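PDB 4UZG: surface protein SPB1 from Streptococcus agalactiae, which forms the backbone of the group B streptococcus type 2b pilus, its subunits probably being joined covalently by a sortase into a surface fibre. Local coordinates for residues A[4-9]-A[15-20]; A[129-134]-A[164-169]. One frame throughout, in Å; residues are numbered along the deposited sequence. Where two conformers were deposited one is given.

How the contacts relate
From the N terminus, the chain runs out along the short edge strand 4-6, turns through the loop 7-15 and comes back along strand 16-26; contact 1 closes this hairpin. Contact 2 opens only much later, so the two stand in series and neither nests in the other. Its residues 129-134 end strand 121-131, the next neighbour of 16-26 in the sheet, and 29 residues lie between them and 164-169, where the chain leaves strand 162-165 at the other edge of that sheet. The contacts meet directly: the backbones of Asp15 and Val17 pair with Leu131 and Gly129, and Val164 packs against Lys4, so the two outermost strands of the sheet come together.

Contact 1: residues A[4-9]-A[15-20]; sequences KTVDQK and DTVKYT
Residues 4-9 and 15-20 form an antiparallel beta hairpin at the N-terminal edge of the large mixed sheet, with strand 4-6 outermost. Thr5 and Thr20 make the hydrogen-bonded pair, Thr5 N giving to Thr20 O and Thr20 N to Thr5 O, both at 2.9 Å. Their side chains lie alongside each other on one face, where a water bridges Thr5 OG1 and Thr20 O. Val6 and Tyr19, the non-hydrogen-bonded pair, share the other face: Val6 CG1 sits 3.5 Å from Tyr19 CD1 and also meets Val17 CG1, which lies over the rim of one face of the Tyr19 ring.

Past the strand, the Asp7 side chain takes up the next backbone N-H of the partner strand. With chi1 at 66°, its carboxylate swings across to Lys18; Lys18 N lies 3.0 Å from Asp7 OD1, its N-H coming from above the carboxylate plane, and Tyr11 OH also bonds to OD1. A water links Asp7 OD2 to Thr16 O.

Extended Lys4 runs past the Tyr19 ring, its CE 3.7 Å from CD1, and NZ is bonded covalently to Asn147 CG. This Lys-Asn isopeptide bond ties the edge strand to strand 146-153, an intramolecular cross-link characteristic of Gram-positive pilin domains.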
loop_
_atom_site.group_PDB
_atom_site.type_symbol
_atom_site.label_atom_id
_atom_site.label_comp_id
_atom_site.label_asym_id
_atom_site.label_seq_id
_atom_site.Cartn_x
_atom_site.Cartn_y
_atom_site.Cartn_z
ATOM N N LYS A 4 7.790 -4.239 11.480
ATOM C CA LYS A 4 6.798 -4.531 10.462
ATOM C C LYS A 4 7.089 -3.584 9.296
ATOM O O LYS A 4 7.109 -2.363 9.483
ATOM C CB LYS A 4 5.364 -4.345 10.957
ATOM C CG LYS A 4 4.325 -4.845 9.961
ATOM C CD LYS A 4 2.871 -4.636 10.414
ATOM C CE LYS A 4 1.931 -5.242 9.423
ATOM N NZ LYS A 4 0.505 -5.010 9.725
ATOM N N THR A 5 7.324 -4.153 8.116
ATOM C CA THR A 5 7.687 -3.370 6.935
ATOM C C THR A 5 6.894 -3.823 5.719
ATOM O O THR A 5 6.286 -4.901 5.727
ATOM C CB THR A 5 9.203 -3.507 6.631
ATOM O OG1 THR A 5 9.525 -4.881 6.420
ATOM C CG2 THR A 5 10.060 -2.962 7.753
ATOM N N VAL A 6 6.887 -2.975 4.693
ATOM C CA VAL A 6 6.318 -3.301 3.391
ATOM C C VAL A 6 7.398 -3.140 2.331
ATOM O O VAL A 6 8.396 -2.439 2.554
ATOM C CB VAL A 6 5.064 -2.470 3.053
ATOM C CG1 VAL A 6 3.961 -2.849 4.020
ATOM C CG2 VAL A 6 5.345 -0.980 3.085
ATOM N N ASP A 7 7.173 -3.730 1.157
ATOM C CA ASP A 7 8.195 -3.814 0.146
ATOM C C ASP A 7 8.368 -2.572 -0.718
ATOM O O ASP A 7 9.385 -2.467 -1.392
ATOM C CB ASP A 7 8.021 -5.063 -0.735
ATOM C CG ASP A 7 6.767 -5.075 -1.586
ATOM O OD1 ASP A 7 5.678 -4.695 -1.140
ATOM O OD2 ASP A 7 6.881 -5.528 -2.724
ATOM N N GLN A 8 7.407 -1.657 -0.727
ATOM C CA GLN A 8 7.505 -0.443 -1.546
ATOM C C GLN A 8 7.113 0.756 -0.720
ATOM O O GLN A 8 6.245 0.672 0.159
ATOM C CB GLN A 8 6.571 -0.510 -2.764
ATOM C CG GLN A 8 6.919 -1.657 -3.717
ATOM C CD GLN A 8 8.106 -1.338 -4.600
ATOM O OE1 GLN A 8 8.018 -0.482 -5.448
ATOM N NE2 GLN A 8 9.223 -2.021 -4.398
ATOM N N LYS A 9 7.681 1.913 -1.051
ATOM C CA LYS A 9 7.343 3.153 -0.378
ATOM C C LYS A 9 5.911 3.612 -0.665
ATOM O O LYS A 9 5.271 4.233 0.180
ATOM C CB LYS A 9 8.331 4.254 -0.778
ATOM C CG LYS A 9 9.746 4.016 -0.305
ATOM C CD LYS A 9 10.699 5.116 -0.808
ATOM C CE LYS A 9 10.860 5.137 -2.355
ATOM N NZ LYS A 9 11.590 3.954 -2.931
ATOM N N ASP A 15 -2.507 -2.973 -6.264
ATOM C CA ASP A 15 -1.191 -3.598 -6.151
ATOM C C ASP A 15 -1.161 -4.608 -4.991
ATOM O O ASP A 15 -1.861 -4.490 -3.984
ATOM C CB ASP A 15 -0.091 -2.574 -5.878
ATOM C CG ASP A 15 0.314 -1.726 -7.069
ATOM O OD1 ASP A 15 -0.188 -1.921 -8.192
ATOM O OD2 ASP A 15 1.180 -0.848 -6.832
ATOM N N THR A 16 -0.292 -5.588 -5.161
ATOM C CA THR A 16 0.072 -6.507 -4.092
ATOM C C THR A 16 1.086 -5.825 -3.177
ATOM O O THR A 16 2.137 -5.351 -3.631
ATOM C CB THR A 16 0.672 -7.782 -4.667
ATOM O OG1 THR A 16 -0.304 -8.393 -5.508
ATOM C CG2 THR A 16 1.080 -8.753 -3.558
ATOM N N VAL A 17 0.762 -5.788 -1.891
ATOM C CA VAL A 17 1.617 -5.285 -0.838
ATOM C C VAL A 17 2.244 -6.484 -0.143
ATOM O O VAL A 17 1.531 -7.356 0.340
ATOM C CB VAL A 17 0.786 -4.488 0.190
ATOM C CG1 VAL A 17 1.669 -3.998 1.326
ATOM C CG2 VAL A 17 0.057 -3.317 -0.481
ATOM N N LYS A 18 3.576 -6.569 -0.125
ATOM C CA LYS A 18 4.239 -7.633 0.637
ATOM C C LYS A 18 4.714 -7.082 1.955
ATOM O O LYS A 18 5.506 -6.126 2.008
ATOM C CB LYS A 18 5.401 -8.282 -0.100
ATOM C CG LYS A 18 5.878 -9.501 0.670
ATOM C CD LYS A 18 6.749 -10.436 -0.149
ATOM C CE LYS A 18 6.774 -11.846 0.445
ATOM N NZ LYS A 18 5.431 -12.496 0.369
ATOM N N TYR A 19 4.183 -7.687 3.009
ATOM C CA TYR A 19 4.504 -7.348 4.382
ATOM C C TYR A 19 5.518 -8.321 4.970
ATOM O O TYR A 19 5.486 -9.520 4.668
ATOM C CB TYR A 19 3.252 -7.482 5.230
ATOM C CG TYR A 19 2.149 -6.470 4.990
ATOM C CD1 TYR A 19 2.117 -5.289 5.696
ATOM C CD2 TYR A 19 1.114 -6.719 4.108
ATOM C CE1 TYR A 19 1.080 -4.387 5.564
ATOM C CE2 TYR A 19 0.065 -5.812 3.950
ATOM C CZ TYR A 19 0.045 -4.650 4.678
ATOM O OH TYR A 19 -1.032 -3.812 4.522
ATOM N N THR A 20 6.376 -7.804 5.843
ATOM C CA THR A 20 7.313 -8.608 6.603
ATOM C C THR A 20 7.235 -8.228 8.078
ATOM O O THR A 20 7.376 -7.053 8.417
ATOM C CB THR A 20 8.762 -8.424 6.106
ATOM O OG1 THR A 20 8.821 -8.752 4.711
ATOM C CG2 THR A 20 9.718 -9.344 6.849
HETATM O O HOH W 1 10.267 -6.575 9.012
HETATM O O HOH W 2 4.664 -5.766 -4.276
#

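Contact 2: residues A[129-134]-A[164-169]; sequences GVLKSG and VTVRDG
Leu131 meets Val166 and Asp168 through the two branches of its side chain, in a small buried contact between the end of strand 121-131 and the chain that leaves strand 162-165. The backbones stay well apart, with 8.3 Å between the CA atoms of Leu131 and Val166, and the side chains alone span the gap.

The apolar part is a methyl-to-methyl touch: in one of the two conformers modelled for Val166, Leu131 CD1 lies 3.8 Å from Val166 CG2. The two side chains come from facing backbones and overlap flank to flank, running in opposite senses. In Leu131 a chi1 of -172° carries CG out toward 164-169, and a chi2 of 64° then turns CD1 to Val166 and CD2 to Asp168.

The second touch joins an apolar group to a polar one. Leu131 CD2 packs 3.8 Å from Asp168 OD2, the leucine branch and the carboxylate crossing at a slant. A chi1 of 69° turns the Asp168 carboxylate to this side, and the contact is one of van der Waals packing.

Polar anchoring comes from around the pair: Asn145 ND2 donates to Val166 O, while the backbone of Leu131 pairs with Gly14 and Asp15. Val50 of strand 50-62 touches both Leu131 and Val166, and Val17 and Tyr19 of strand 16-26 also reach Val166. Pro137 packs on Asp168. The contact thus sets the end of strand 121-131 against the linking chain 166-168, which leads from strand 162-165 of the large sheet into strand 169-177.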
loop_
_atom_site.group_PDB
_atom_site.type_symbol
_atom_site.label_atom_id
_atom_site.label_comp_id
_atom_site.label_asym_id
_atom_site.label_seq_id
_atom_site.Cartn_x
_atom_site.Cartn_y
_atom_site.Cartn_z
ATOM N N GLY A 129 -1.097 -8.610 0.912
ATOM C CA GLY A 129 -2.445 -8.093 0.814
ATOM C C GLY A 129 -2.570 -7.315 -0.486
ATOM O O GLY A 129 -1.590 -7.143 -1.217
ATOM N N VAL A 130 -3.770 -6.844 -0.772
ATOM C CA VAL A 130 -4.055 -6.072 -1.982
ATOM C C VAL A 130 -4.647 -4.722 -1.593
ATOM O O VAL A 130 -5.620 -4.653 -0.841
ATOM C CB VAL A 130 -4.995 -6.839 -2.934
ATOM C CG1 VAL A 130 -5.354 -5.978 -4.148
ATOM C CG2 VAL A 130 -4.364 -8.155 -3.380
ATOM N N LEU A 131 -4.034 -3.638 -2.073
ATOM C CA LEU A 131 -4.519 -2.302 -1.783
ATOM C C LEU A 131 -5.851 -2.069 -2.488
ATOM O O LEU A 131 -5.974 -2.384 -3.682
ATOM C CB LEU A 131 -3.477 -1.266 -2.228
ATOM C CG LEU A 131 -3.740 0.190 -1.837
ATOM C CD1 LEU A 131 -3.727 0.356 -0.329
ATOM C CD2 LEU A 131 -2.721 1.101 -2.476
ATOM N N LYS A 132 -6.823 -1.487 -1.793
ATOM C CA LYS A 132 -8.149 -1.282 -2.342
ATOM C C LYS A 132 -8.541 0.188 -2.284
ATOM O O LYS A 132 -7.800 1.030 -1.778
ATOM C CB LYS A 132 -9.168 -2.151 -1.576
ATOM C CG LYS A 132 -8.895 -3.641 -1.613
ATOM C CD LYS A 132 -9.085 -4.254 -2.998
ATOM C CE LYS A 132 -8.854 -5.764 -2.962
ATOM N NZ LYS A 132 -9.083 -6.422 -4.259
ATOM N N SER A 133 -9.723 0.513 -2.806
ATOM C CA SER A 133 -10.080 1.899 -3.059
ATOM C C SER A 133 -10.283 2.769 -1.830
ATOM O O SER A 133 -10.287 3.993 -1.943
ATOM C CB SER A 133 -11.338 1.967 -3.913
ATOM O OG SER A 133 -12.442 1.578 -3.137
ATOM N N GLY A 134 -10.492 2.160 -0.657
ATOM C CA GLY A 134 -10.693 2.928 0.548
ATOM C C GLY A 134 -9.445 3.548 1.141
ATOM O O GLY A 134 -9.532 4.345 2.058
ATOM N N VAL A 164 2.905 -0.449 10.370
ATOM C CA VAL A 164 3.345 0.149 9.122
ATOM C C VAL A 164 2.117 0.692 8.402
ATOM O O VAL A 164 1.034 0.137 8.522
ATOM C CB VAL A 164 4.191 -0.841 8.258
ATOM C CG1 VAL A 164 3.313 -1.931 7.682
ATOM C CG2 VAL A 164 4.950 -0.113 7.163
ATOM N N THR A 165 2.315 1.785 7.672
ATOM C CA THR A 165 1.248 2.453 6.929
ATOM C C THR A 165 1.503 2.318 5.433
ATOM O O THR A 165 2.554 2.728 4.953
ATOM C CB THR A 165 1.207 3.952 7.308
ATOM O OG1 THR A 165 1.062 4.100 8.734
ATOM C CG2 THR A 165 0.068 4.681 6.568
ATOM N N VAL A 166 0.565 1.725 4.705
ATOM C CA VAL A 166 0.694 1.678 3.250
ATOM C C VAL A 166 0.321 3.048 2.688
ATOM O O VAL A 166 -0.515 3.763 3.245
ATOM C CB VAL A 166 -0.154 0.580 2.590
ATOM C CG1 VAL A 166 0.318 -0.807 3.031
ATOM C CG2 VAL A 166 -1.636 0.828 2.837
ATOM N N ARG A 167 0.984 3.437 1.606
ATOM C CA ARG A 167 0.838 4.790 1.069
ATOM C C ARG A 167 0.528 4.792 -0.415
ATOM O O ARG A 167 1.042 3.950 -1.165
ATOM C CB ARG A 167 2.132 5.578 1.279
ATOM C CG ARG A 167 2.677 5.659 2.661
ATOM C CD ARG A 167 2.122 6.769 3.393
ATOM N NE ARG A 167 2.549 6.873 4.779
ATOM C CZ ARG A 167 1.924 7.651 5.627
ATOM N NH1 ARG A 167 0.897 8.363 5.220
ATOM N NH2 ARG A 167 2.289 7.694 6.884
ATOM N N ASP A 168 -0.260 5.774 -0.835
ATOM C CA ASP A 168 -0.475 6.054 -2.243
ATOM C C ASP A 168 -0.636 7.559 -2.450
ATOM O O ASP A 168 -0.634 8.322 -1.485
ATOM C CB ASP A 168 -1.619 5.209 -2.843
ATOM C CG ASP A 168 -3.000 5.546 -2.346
ATOM O OD1 ASP A 168 -3.253 6.594 -1.756
ATOM O OD2 ASP A 168 -3.894 4.680 -2.628
ATOM N N GLY A 169 -0.719 7.966 -3.710
ATOM C CA GLY A 169 -0.765 9.362 -4.081
ATOM C C GLY A 169 -2.020 9.754 -4.838
ATOM O O GLY A 169 -2.821 8.911 -5.255
#